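Local coordinates for competence/damage-inducible protein CinA (Agrobacterium tumefaciens, PDB 2A9S), which is of unknown function but belongs to the competence/damage-inducible CinA family, whose relatives with this domain include nicotinamide mononucleotide deamidases, at residues F102-G108 and V124-A130; G108-P112 and G146-R151. All coordinates share one frame; numbering follows the deposited sequence.

Interaction 1: residues F102-G108 and V124-A130; sequences FAVAVTG and VHLATKA
Val104 sets its CG2 methyl against the CG2 methyl of Thr128. The two carbons are 3.4 Å apart, closer than two methyls normally pack. Val104 CG2 is anti to the backbone N and Thr128 CG2 anti to the carbonyl carbon, and these settings bring the two methyls together. Further along the same face, Val106 runs alongside Leu126 in the same direction, with Val106 CG1 3.6 Å from Leu126 CD2. In the other direction, at the start of strand 102-108, the Phe102 ring turns its edge to Ala130. The CB of Ala130 lies in the ring plane, 3.7 Å from Phe102 CD1. Helix 147-167 packs on this face through Phe102, Val124 and Leu126.

The two strands run antiparallel at 169° and are neighbours in the mixed five-stranded sheet of the domain. Three hydrogen-bonded pairs, Ala103 with Lys129, Ala105 with Ala127 and Thr107 with His125, each give two backbone bonds. The shortest include Ala105 N to Ala127 O, 2.8 Å. These six bonds fix the register.

On the opposite face lie Ala103, Ala105, Ala127, Thr107, His125 and Lys129. Ala103 and Ala105 pack on helix 84-96. Thr107 CG2 meets His125 CB at 4.0 Å, while the hydroxyl of Thr107 bonds to the backbone oxygen of Ala81. The imidazole of His125 turns to the next strand, where its ND1 hydrogen-bonds His137 NE2.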
loop_
_atom_site.group_PDB
_atom_site.type_symbol
_atom_site.label_atom_id
_atom_site.label_comp_id
_atom_site.label_asym_id
_atom_site.label_seq_id
_atom_site.Cartn_x
_atom_site.Cartn_y
_atom_site.Cartn_z
ATOM N N PHE A 102 2.869 -13.031 10.205
ATOM C CA PHE A 102 2.519 -13.576 8.875
ATOM C C PHE A 102 2.752 -12.512 7.811
ATOM O O PHE A 102 2.559 -11.321 8.080
ATOM C CB PHE A 102 1.026 -13.949 8.795
ATOM C CG PHE A 102 0.544 -14.887 9.892
ATOM C CD1 PHE A 102 1.155 -16.118 10.104
ATOM C CD2 PHE A 102 -0.538 -14.524 10.690
ATOM C CE1 PHE A 102 0.712 -16.980 11.123
ATOM C CE2 PHE A 102 -0.992 -15.368 11.706
ATOM C CZ PHE A 102 -0.377 -16.602 11.922
ATOM N N ALA A 103 3.145 -12.926 6.607
ATOM C CA ALA A 103 3.183 -11.988 5.474
ATOM C C ALA A 103 2.396 -12.603 4.327
ATOM O O ALA A 103 2.341 -13.846 4.175
ATOM C CB ALA A 103 4.600 -11.659 5.044
ATOM N N VAL A 104 1.727 -11.755 3.563
ATOM C CA VAL A 104 1.093 -12.210 2.326
ATOM C C VAL A 104 1.689 -11.389 1.188
ATOM O O VAL A 104 1.822 -10.159 1.312
ATOM C CB VAL A 104 -0.472 -12.084 2.371
ATOM C CG1 VAL A 104 -0.925 -10.633 2.690
ATOM C CG2 VAL A 104 -1.120 -12.695 1.059
ATOM N N ALA A 105 2.004 -12.073 0.082
ATOM C CA ALA A 105 2.632 -11.461 -1.087
ATOM C C ALA A 105 1.843 -11.816 -2.346
ATOM O O ALA A 105 1.405 -12.958 -2.487
ATOM C CB ALA A 105 4.077 -11.970 -1.230
ATOM N N VAL A 106 1.665 -10.852 -3.239
ATOM C CA VAL A 106 0.946 -11.116 -4.502
ATOM C C VAL A 106 1.711 -10.514 -5.667
ATOM O O VAL A 106 2.244 -9.378 -5.562
ATOM C CB VAL A 106 -0.546 -10.613 -4.481
ATOM C CG1 VAL A 106 -1.320 -11.248 -3.319
ATOM C CG2 VAL A 106 -0.651 -9.070 -4.427
ATOM N N THR A 107 1.785 -11.269 -6.776
ATOM C CA THR A 107 2.398 -10.762 -7.987
ATOM C C THR A 107 1.582 -11.310 -9.165
ATOM O O THR A 107 1.352 -12.537 -9.245
ATOM C CB THR A 107 3.914 -11.131 -8.135
ATOM O OG1 THR A 107 4.400 -10.601 -9.376
ATOM C CG2 THR A 107 4.168 -12.630 -8.085
ATOM N N GLY A 108 1.071 -10.407 -10.001
ATOM C CA GLY A 108 0.209 -10.869 -11.103
ATOM C C GLY A 108 0.044 -9.860 -12.212
ATOM O O GLY A 108 0.712 -8.806 -12.205
ATOM N N VAL A 124 -2.330 -14.711 -11.309
ATOM C CA VAL A 124 -1.804 -14.074 -10.106
ATOM C C VAL A 124 -1.203 -15.182 -9.243
ATOM O O VAL A 124 -1.833 -16.221 -9.048
ATOM C CB VAL A 124 -2.908 -13.335 -9.282
ATOM C CG1 VAL A 124 -2.325 -12.764 -7.937
ATOM C CG2 VAL A 124 -3.602 -12.228 -10.092
ATOM N N HIS A 125 0.002 -14.952 -8.749
ATOM C CA HIS A 125 0.640 -15.862 -7.800
ATOM C C HIS A 125 0.536 -15.223 -6.412
ATOM O O HIS A 125 0.894 -14.054 -6.245
ATOM C CB HIS A 125 2.099 -16.097 -8.179
ATOM C CG HIS A 125 2.264 -17.046 -9.336
ATOM N ND1 HIS A 125 2.177 -18.413 -9.188
ATOM C CD2 HIS A 125 2.424 -16.818 -10.658
ATOM C CE1 HIS A 125 2.318 -18.994 -10.364
ATOM N NE2 HIS A 125 2.484 -18.051 -11.273
ATOM N N LEU A 126 0.024 -15.990 -5.448
ATOM C CA LEU A 126 -0.117 -15.506 -4.071
ATOM C C LEU A 126 0.641 -16.453 -3.162
ATOM O O LEU A 126 0.611 -17.693 -3.349
ATOM C CB LEU A 126 -1.590 -15.425 -3.628
ATOM C CG LEU A 126 -2.564 -14.568 -4.436
ATOM C CD1 LEU A 126 -3.197 -15.398 -5.566
ATOM C CD2 LEU A 126 -3.632 -14.007 -3.521
ATOM N N ALA A 127 1.297 -15.878 -2.151
ATOM C CA ALA A 127 2.036 -16.698 -1.177
ATOM C C ALA A 127 1.851 -16.065 0.190
ATOM O O ALA A 127 1.889 -14.835 0.328
ATOM C CB ALA A 127 3.508 -16.783 -1.536
ATOM N N THR A 128 1.648 -16.905 1.197
ATOM C CA THR A 128 1.675 -16.439 2.582
ATOM C C THR A 128 2.723 -17.227 3.362
ATOM O O THR A 128 2.862 -18.447 3.159
ATOM C CB THR A 128 0.305 -16.573 3.263
ATOM O OG1 THR A 128 -0.136 -17.937 3.176
ATOM C CG2 THR A 128 -0.728 -15.687 2.593
ATOM N N LYS A 129 3.456 -16.550 4.245
ATOM C CA LYS A 129 4.463 -17.242 5.066
ATOM C C LYS A 129 4.339 -16.894 6.555
ATOM O O LYS A 129 3.920 -15.796 6.905
ATOM C CB LYS A 129 5.862 -16.967 4.537
ATOM C CG LYS A 129 6.963 -17.788 5.217
ATOM C CD LYS A 129 8.292 -17.623 4.537
ATOM C CE LYS A 129 9.315 -18.514 5.245
ATOM N NZ LYS A 129 10.567 -18.614 4.456
ATOM N N ALA A 130 4.635 -17.870 7.418
ATOM C CA ALA A 130 4.625 -17.681 8.879
ATOM C C ALA A 130 6.046 -17.847 9.405
ATOM O O ALA A 130 6.879 -18.465 8.751
ATOM C CB ALA A 130 3.733 -18.694 9.537
#

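Interaction 2: residues G108-P112 and G146-R151; sequences GIAGP and GRTEIR
Ala110 points its methyl at the first turn of helix 147-167, and this is the tightly packed part of the contact. Its CB lies 3.9 Å from Arg151 CG and 4.0 Å from Arg147 CG, so it meets the aliphatic parts of two arginines. Ile150 also packs on Ala110. Its CD1 comes within 3.3 Å of Ala110 O, and its CG2 branch reaches 3.9 Å from Ala110 CA. The same carbonyl oxygen also receives a CA-H...O contact from Arg147 CA.

Segment 108-112 begins the loop that follows strand 102-108, and it meets the N-terminal end of the helix. Gly146 is the N-cap residue, and its oxygen accepts the first helical bond from Ile150 N. Gly111 has a positive phi of 69°, and a cis peptide bond joins it to Pro112.

Toward the exposed Pro112 the contact becomes looser. Here the polar link is the hydrogen bond from Arg147 NH1 to Gly111 O, 2.8 Å. The Arg147 chain is extended, with CG anti to the backbone N (chi1 -176°), and it runs past Gly111 O before NH1 reaches that atom. The donor sits above the carbonyl plane, 41° out of it, and the oxygen lies off the guanidinium edge, a little tilted from its plane. Pro112 CD only approaches the same NH1, at 4.4 Å.

The arginine ends lead on to the second subunit. Arg147 NH2 bonds to Thr44 O of that subunit. Arg151 NE forms a salt bridge with Glu45 of that subunit, and Arg151 NH1 bonds to Cys34 O of its own chain.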
loop_
_atom_site.group_PDB
_atom_site.type_symbol
_atom_site.label_atom_id
_atom_site.label_comp_id
_atom_site.label_asym_id
_atom_site.label_seq_id
_atom_site.Cartn_x
_atom_site.Cartn_y
_atom_site.Cartn_z
ATOM N N GLY A 108 1.071 -10.407 -10.001
ATOM C CA GLY A 108 0.209 -10.869 -11.103
ATOM C C GLY A 108 0.044 -9.860 -12.212
ATOM O O GLY A 108 0.712 -8.806 -12.205
ATOM N N ILE A 109 -0.864 -10.191 -13.147
ATOM C CA ILE A 109 -1.123 -9.362 -14.315
ATOM C C ILE A 109 -2.565 -8.880 -14.282
ATOM O O ILE A 109 -3.475 -9.637 -14.607
ATOM C CB ILE A 109 -0.875 -10.131 -15.635
ATOM C CG1 ILE A 109 0.539 -10.713 -15.611
ATOM C CG2 ILE A 109 -1.095 -9.201 -16.813
ATOM C CD1 ILE A 109 0.816 -11.772 -16.696
ATOM N N ALA A 110 -2.767 -7.635 -13.867
ATOM C CA ALA A 110 -4.140 -7.094 -13.762
ATOM C C ALA A 110 -4.681 -6.640 -15.125
ATOM O O ALA A 110 -5.895 -6.515 -15.317
ATOM C CB ALA A 110 -4.226 -5.964 -12.698
ATOM N N GLY A 111 -3.772 -6.438 -16.074
ATOM C CA GLY A 111 -4.140 -5.958 -17.392
ATOM C C GLY A 111 -4.606 -4.513 -17.358
ATOM O O GLY A 111 -4.588 -3.854 -16.279
ATOM N N PRO A 112 -5.070 -3.996 -18.511
ATOM C CA PRO A 112 -5.393 -4.674 -19.771
ATOM C C PRO A 112 -4.155 -5.209 -20.524
ATOM O O PRO A 112 -4.263 -6.222 -21.236
ATOM C CB PRO A 112 -6.104 -3.562 -20.560
ATOM C CG PRO A 112 -5.440 -2.331 -20.087
ATOM C CD PRO A 112 -5.312 -2.544 -18.615
ATOM N N GLY A 146 -11.074 -7.689 -16.308
ATOM C CA GLY A 146 -10.982 -6.261 -16.018
ATOM C C GLY A 146 -9.960 -5.975 -14.915
ATOM O O GLY A 146 -9.736 -6.791 -14.018
ATOM N N ARG A 147 -9.340 -4.805 -14.982
ATOM C CA ARG A 147 -8.222 -4.478 -14.094
ATOM C C ARG A 147 -8.657 -4.404 -12.609
ATOM O O ARG A 147 -8.058 -5.066 -11.762
ATOM C CB ARG A 147 -7.570 -3.173 -14.560
ATOM C CG ARG A 147 -6.347 -2.801 -13.754
ATOM C CD ARG A 147 -5.739 -1.522 -14.275
ATOM N NE ARG A 147 -4.558 -1.107 -13.523
ATOM C CZ ARG A 147 -3.286 -1.304 -13.868
ATOM N NH1 ARG A 147 -2.958 -1.989 -14.973
ATOM N NH2 ARG A 147 -2.315 -0.821 -13.091
ATOM N N THR A 148 -9.681 -3.592 -12.311
ATOM C CA THR A 148 -10.212 -3.490 -10.953
ATOM C C THR A 148 -10.753 -4.861 -10.489
ATOM O O THR A 148 -10.524 -5.288 -9.349
ATOM C CB THR A 148 -11.351 -2.418 -10.864
ATOM O OG1 THR A 148 -10.851 -1.154 -11.313
ATOM C CG2 THR A 148 -11.773 -2.256 -9.396
ATOM N N GLU A 149 -11.467 -5.559 -11.386
ATOM C CA GLU A 149 -11.986 -6.903 -11.088
ATOM C C GLU A 149 -10.911 -7.913 -10.648
ATOM O O GLU A 149 -11.093 -8.617 -9.639
ATOM C CB GLU A 149 -12.786 -7.430 -12.284
ATOM C CG GLU A 149 -14.055 -6.608 -12.556
ATOM C CD GLU A 149 -13.877 -5.321 -13.433
ATOM O OE1 GLU A 149 -12.760 -4.816 -13.687
ATOM O OE2 GLU A 149 -14.917 -4.781 -13.887
ATOM N N ILE A 150 -9.788 -7.956 -11.375
ATOM C CA ILE A 150 -8.660 -8.839 -11.020
ATOM C C ILE A 150 -8.010 -8.414 -9.694
ATOM O O ILE A 150 -7.683 -9.251 -8.862
ATOM C CB ILE A 150 -7.600 -8.903 -12.177
ATOM C CG1 ILE A 150 -8.191 -9.639 -13.396
ATOM C CG2 ILE A 150 -6.298 -9.585 -11.722
ATOM C CD1 ILE A 150 -7.514 -9.331 -14.735
ATOM N N ARG A 151 -7.828 -7.111 -9.526
ATOM C CA ARG A 151 -7.267 -6.582 -8.282
ATOM C C ARG A 151 -8.127 -6.944 -7.063
ATOM O O ARG A 151 -7.624 -7.409 -6.021
ATOM C CB ARG A 151 -7.023 -5.073 -8.407
ATOM C CG ARG A 151 -5.813 -4.806 -9.329
ATOM C CD ARG A 151 -5.891 -3.405 -9.969
ATOM N NE ARG A 151 -6.097 -2.287 -9.066
ATOM C CZ ARG A 151 -5.127 -1.603 -8.446
ATOM N NH1 ARG A 151 -3.834 -1.987 -8.532
ATOM N NH2 ARG A 151 -5.460 -0.542 -7.723
#

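How the interactions relate
From the N terminus, the chain builds strands 28-32 and 53-59 and several helices before it enters strand 102-108. It passes through Gly108, which interactions 1 and 2 share, into the loop 108-112. It then returns along strand 124-130, so interaction 1 closes a connection of 15 residues. After strand 135-141 the chain reaches 146-151, and interaction 2 closes a longer span of 33 residues. The segments alternate, so the two contacts cross. Their centres are about 17 Å apart, yet Val124 CG2 packs on Ile150 CG2 at 4.1 Å. Interaction 1 joins two neighbouring strands inside the sheet. Interaction 2 ties the loop at its end to the start of the C-terminal helix, beside the second subunit.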